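Long-range contact in lipase 2 (Yarrowia lipolytica, PDB 4JEI), which probably hydrolyses triacylglycerols as a secreted lipase of the alpha/beta-hydrolase fold: residues 224-229 with 247-252. The protein carries 2 engineered substitutions. Numbering follows the deposited sequence.
Sequences RITHRG and EVFIDW
Two neighbouring parallel strands in the central sheet of the alpha/beta-hydrolase fold, 222-227 and 247-250, pair residue for residue from Arg-224 with Glu-247 to His-227 with Ile-250. The backbone ladder starts with Val-248 N on Arg-224 O; Thr-226 then gives its N to Val-248 O (2.7 Å, N-H...O angle 170°) and takes Ile-250 N on its own O. Beyond the strand end, Arg-228 N still reaches Ile-250 O at 3.0 Å. The C-terminal end of this strand pair lies close to the presumed active site, where the side chain of His-227 touches residues of the probable Ser-162, His-289, Asp-230 triad.

The pairing illustrates how one sheet can carry two unlike faces. On the face of Ile-225, Val-248 and Ile-250, which His-227 ends, the packing is largely apolar: CG2 of Ile-225 meets CD1 of Ile-250 at 3.7 Å, while Phe-18 of helix 12-27 lies against Ile-225 and Val-248. On the other face, Thr-226 and Glu-247 cross at about a right angle, with the hydroxyl OG1 donating to OE2 of Glu-247. Glu-247 reaches it with CG anti to the backbone N (chi1 -172°) and the chain extended beyond, and the same OE2 accepts Ser-274 N, so two donors grip this buried oxygen.

The Phe-249 ring turns its edge to Thr-226, whose OG1 lies near the ring plane, 3.3 Å from CD2, and at its far end CZ meets CG of Arg-228 at 3.5 Å. With an alanine here, CG of Arg-228 would probably lose the ring it rests against, and a gap would open beside the Thr-226 hydroxyl. Back on the Ile-250 face, His-227 is held chiefly through ND1 by Asn-288 O, while NE2 makes a weak bond, bent to 123°, to Trp-252 O, which sits at the edge of the imidazole, 2.7 Å from His-227 NE2.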
ATOM      1  N   ARG A 224      -3.734  -5.980  -1.779  1.00 47.68           N
ATOM      2  CA  ARG A 224      -3.730  -4.835  -2.671  1.00 47.34           C
ATOM      3  C   ARG A 224      -5.175  -4.387  -2.863  1.00 51.27           C
ATOM      4  O   ARG A 224      -5.932  -5.045  -3.577  1.00 50.58           O
ATOM      5  CB  ARG A 224      -3.100  -5.233  -4.006  1.00 47.46           C
ATOM      6  CG  ARG A 224      -1.602  -4.969  -4.107  1.00 55.32           C
ATOM      7  CD  ARG A 224      -1.021  -5.307  -5.482  1.00 54.88           C
ATOM      8  NE  ARG A 224      -1.924  -4.949  -6.585  1.00 52.61           N
ATOM      9  CZ  ARG A 224      -2.660  -5.829  -7.263  1.00 65.85           C
ATOM     10  NH1 ARG A 224      -2.606  -7.116  -6.975  1.00 54.09           N
ATOM     11  NH2 ARG A 224      -3.467  -5.409  -8.231  1.00 54.85           N
ATOM     12  N   ILE A 225      -5.585  -3.320  -2.172  1.00 48.03           N
ATOM     13  CA  ILE A 225      -6.966  -2.842  -2.261  1.00 47.74           C
ATOM     14  C   ILE A 225      -7.140  -1.884  -3.434  1.00 51.86           C
ATOM     15  O   ILE A 225      -6.411  -0.895  -3.542  1.00 52.01           O
ATOM     16  CB  ILE A 225      -7.545  -2.316  -0.914  1.00 50.68           C
ATOM     17  CG1 ILE A 225      -7.342  -3.347   0.219  1.00 50.75           C
ATOM     18  CG2 ILE A 225      -9.036  -1.951  -1.051  1.00 51.46           C
ATOM     19  CD1 ILE A 225      -7.521  -2.813   1.603  1.00 56.37           C
ATOM     20  N   THR A 226      -8.076  -2.220  -4.336  1.00 48.19           N
ATOM     21  CA  THR A 226      -8.403  -1.437  -5.527  1.00 47.81           C
ATOM     22  C   THR A 226      -9.887  -1.069  -5.504  1.00 52.08           C
ATOM     23  O   THR A 226     -10.674  -1.733  -4.829  1.00 51.64           O
ATOM     24  CB  THR A 226      -8.011  -2.184  -6.796  1.00 52.78           C
ATOM     25  OG1 THR A 226      -8.794  -3.367  -6.883  1.00 52.81           O
ATOM     26  CG2 THR A 226      -6.530  -2.522  -6.851  1.00 50.38           C
ATOM     27  N   HIS A 227     -10.268  -0.020  -6.239  1.00 49.14           N
ATOM     28  CA  HIS A 227     -11.637   0.479  -6.274  1.00 49.05           C
ATOM     29  C   HIS A 227     -12.107   0.736  -7.708  1.00 53.99           C
ATOM     30  O   HIS A 227     -11.295   1.088  -8.564  1.00 53.72           O
ATOM     31  CB  HIS A 227     -11.722   1.750  -5.396  1.00 49.49           C
ATOM     32  CG  HIS A 227     -12.969   2.562  -5.542  1.00 52.60           C
ATOM     33  ND1 HIS A 227     -12.920   3.880  -5.945  1.00 54.34           N
ATOM     34  CD2 HIS A 227     -14.257   2.220  -5.323  1.00 54.01           C
ATOM     35  CE1 HIS A 227     -14.174   4.297  -5.967  1.00 53.59           C
ATOM     36  NE2 HIS A 227     -15.015   3.332  -5.604  1.00 53.77           N
ATOM     37  N   ARG A 228     -13.422   0.532  -7.962  1.00 51.12           N
ATOM     38  CA  ARG A 228     -14.101   0.787  -9.235  1.00 51.30           C
ATOM     39  C   ARG A 228     -13.823   2.218  -9.682  1.00 55.63           C
ATOM     40  O   ARG A 228     -14.039   3.159  -8.913  1.00 55.19           O
ATOM     41  CB  ARG A 228     -15.620   0.651  -9.053  1.00 52.67           C
ATOM     42  CG  ARG A 228     -16.221  -0.637  -9.578  1.00 65.22           C
ATOM     43  CD  ARG A 228     -17.371  -0.437 -10.558  1.00 74.79           C
ATOM     44  NE  ARG A 228     -18.071   0.841 -10.400  1.00 81.92           N
ATOM     45  CZ  ARG A 228     -19.140   1.201 -11.101  1.00 94.95           C
ATOM     46  NH1 ARG A 228     -19.661   0.374 -12.001  1.00 83.52           N
ATOM     47  NH2 ARG A 228     -19.697   2.390 -10.909  1.00 80.31           N
ATOM     48  N   GLY A 229     -13.323   2.364 -10.902  1.00 52.83           N
ATOM     49  CA  GLY A 229     -13.047   3.671 -11.477  1.00 53.01           C
ATOM     50  C   GLY A 229     -11.702   4.286 -11.164  1.00 57.46           C
ATOM     51  O   GLY A 229     -11.341   5.291 -11.782  1.00 57.40           O
ATOM     52  N   GLU A 247      -5.284  -8.979  -5.480  1.00 54.82           N
ATOM     53  CA  GLU A 247      -6.191  -7.850  -5.434  1.00 53.79           C
ATOM     54  C   GLU A 247      -7.400  -8.080  -4.512  1.00 55.85           C
ATOM     55  O   GLU A 247      -7.887  -9.206  -4.374  1.00 55.39           O
ATOM     56  CB  GLU A 247      -6.653  -7.570  -6.865  1.00 55.06           C
ATOM     57  CG  GLU A 247      -7.453  -6.303  -7.050  1.00 63.16           C
ATOM     58  CD  GLU A 247      -7.970  -6.082  -8.455  1.00 80.18           C
ATOM     59  OE1 GLU A 247      -7.680  -6.908  -9.352  1.00 73.00           O
ATOM     60  OE2 GLU A 247      -8.700  -5.089  -8.648  1.00 73.07           O
ATOM     61  N   VAL A 248      -7.862  -6.987  -3.881  1.00 50.71           N
ATOM     62  CA  VAL A 248      -9.061  -6.876  -3.047  1.00 49.94           C
ATOM     63  C   VAL A 248      -9.795  -5.701  -3.703  1.00 52.95           C
ATOM     64  O   VAL A 248      -9.298  -4.574  -3.687  1.00 52.56           O
ATOM     65  CB  VAL A 248      -8.763  -6.650  -1.535  1.00 53.42           C
ATOM     66  CG1 VAL A 248     -10.053  -6.465  -0.740  1.00 52.99           C
ATOM     67  CG2 VAL A 248      -7.939  -7.800  -0.958  1.00 53.09           C
ATOM     68  N   PHE A 249     -10.924  -5.981  -4.353  1.00 48.92           N
ATOM     69  CA  PHE A 249     -11.657  -4.989  -5.132  1.00 48.50           C
ATOM     70  C   PHE A 249     -12.964  -4.478  -4.531  1.00 52.90           C
ATOM     71  O   PHE A 249     -13.871  -5.259  -4.231  1.00 52.48           O
ATOM     72  CB  PHE A 249     -11.858  -5.531  -6.558  1.00 49.98           C
ATOM     73  CG  PHE A 249     -12.537  -4.657  -7.584  1.00 51.06           C
ATOM     74  CD1 PHE A 249     -13.766  -5.019  -8.121  1.00 53.80           C
ATOM     75  CD2 PHE A 249     -11.907  -3.522  -8.079  1.00 52.80           C
ATOM     76  CE1 PHE A 249     -14.371  -4.238  -9.110  1.00 54.50           C
ATOM     77  CE2 PHE A 249     -12.522  -2.734  -9.055  1.00 55.48           C
ATOM     78  CZ  PHE A 249     -13.742  -3.104  -9.571  1.00 53.57           C
ATOM     79  N   ILE A 250     -13.061  -3.148  -4.397  1.00 49.84           N
ATOM     80  CA  ILE A 250     -14.267  -2.459  -3.938  1.00 49.71           C
ATOM     81  C   ILE A 250     -15.092  -2.184  -5.212  1.00 54.75           C
ATOM     82  O   ILE A 250     -14.821  -1.217  -5.935  1.00 54.07           O
ATOM     83  CB  ILE A 250     -13.946  -1.157  -3.136  1.00 52.40           C
ATOM     84  CG1 ILE A 250     -13.086  -1.436  -1.888  1.00 52.50           C
ATOM     85  CG2 ILE A 250     -15.228  -0.398  -2.767  1.00 52.91           C
ATOM     86  CD1 ILE A 250     -12.334  -0.217  -1.364  1.00 58.83           C
ATOM     87  N   ASP A 251     -16.057  -3.074  -5.509  1.00 52.29           N
ATOM     88  CA  ASP A 251     -16.949  -2.960  -6.669  1.00 52.56           C
ATOM     89  C   ASP A 251     -18.153  -2.078  -6.288  1.00 56.75           C
ATOM     90  O   ASP A 251     -19.301  -2.530  -6.300  1.00 56.59           O
ATOM     91  CB  ASP A 251     -17.393  -4.364  -7.131  1.00 54.76           C
ATOM     92  CG  ASP A 251     -18.111  -4.426  -8.473  1.00 67.80           C
ATOM     93  OD1 ASP A 251     -18.542  -5.531  -8.859  1.00 69.75           O
ATOM     94  OD2 ASP A 251     -18.245  -3.368  -9.131  1.00 72.19           O
ATOM     95  N   TRP A 252     -17.874  -0.816  -5.931  1.00 53.14           N
ATOM     96  CA  TRP A 252     -18.877   0.138  -5.475  1.00 53.05           C
ATOM     97  C   TRP A 252     -18.433   1.557  -5.818  1.00 56.67           C
ATOM     98  O   TRP A 252     -17.239   1.842  -5.703  1.00 56.14           O
ATOM     99  CB  TRP A 252     -19.052  -0.012  -3.956  1.00 52.04           C
ATOM    100  CG  TRP A 252     -20.252   0.673  -3.382  1.00 53.10           C
ATOM    101  CD1 TRP A 252     -20.257   1.735  -2.528  1.00 56.06           C
ATOM    102  CD2 TRP A 252     -21.627   0.326  -3.594  1.00 52.99           C
ATOM    103  NE1 TRP A 252     -21.544   2.055  -2.175  1.00 55.69           N
ATOM    104  CE2 TRP A 252     -22.407   1.209  -2.820  1.00 57.05           C
ATOM    105  CE3 TRP A 252     -22.275  -0.664  -4.354  1.00 54.35           C
ATOM    106  CZ2 TRP A 252     -23.804   1.140  -2.786  1.00 56.26           C
ATOM    107  CZ3 TRP A 252     -23.658  -0.734  -4.316  1.00 55.90           C
ATOM    108  CH2 TRP A 252     -24.407   0.165  -3.545  1.00 56.52           C
TER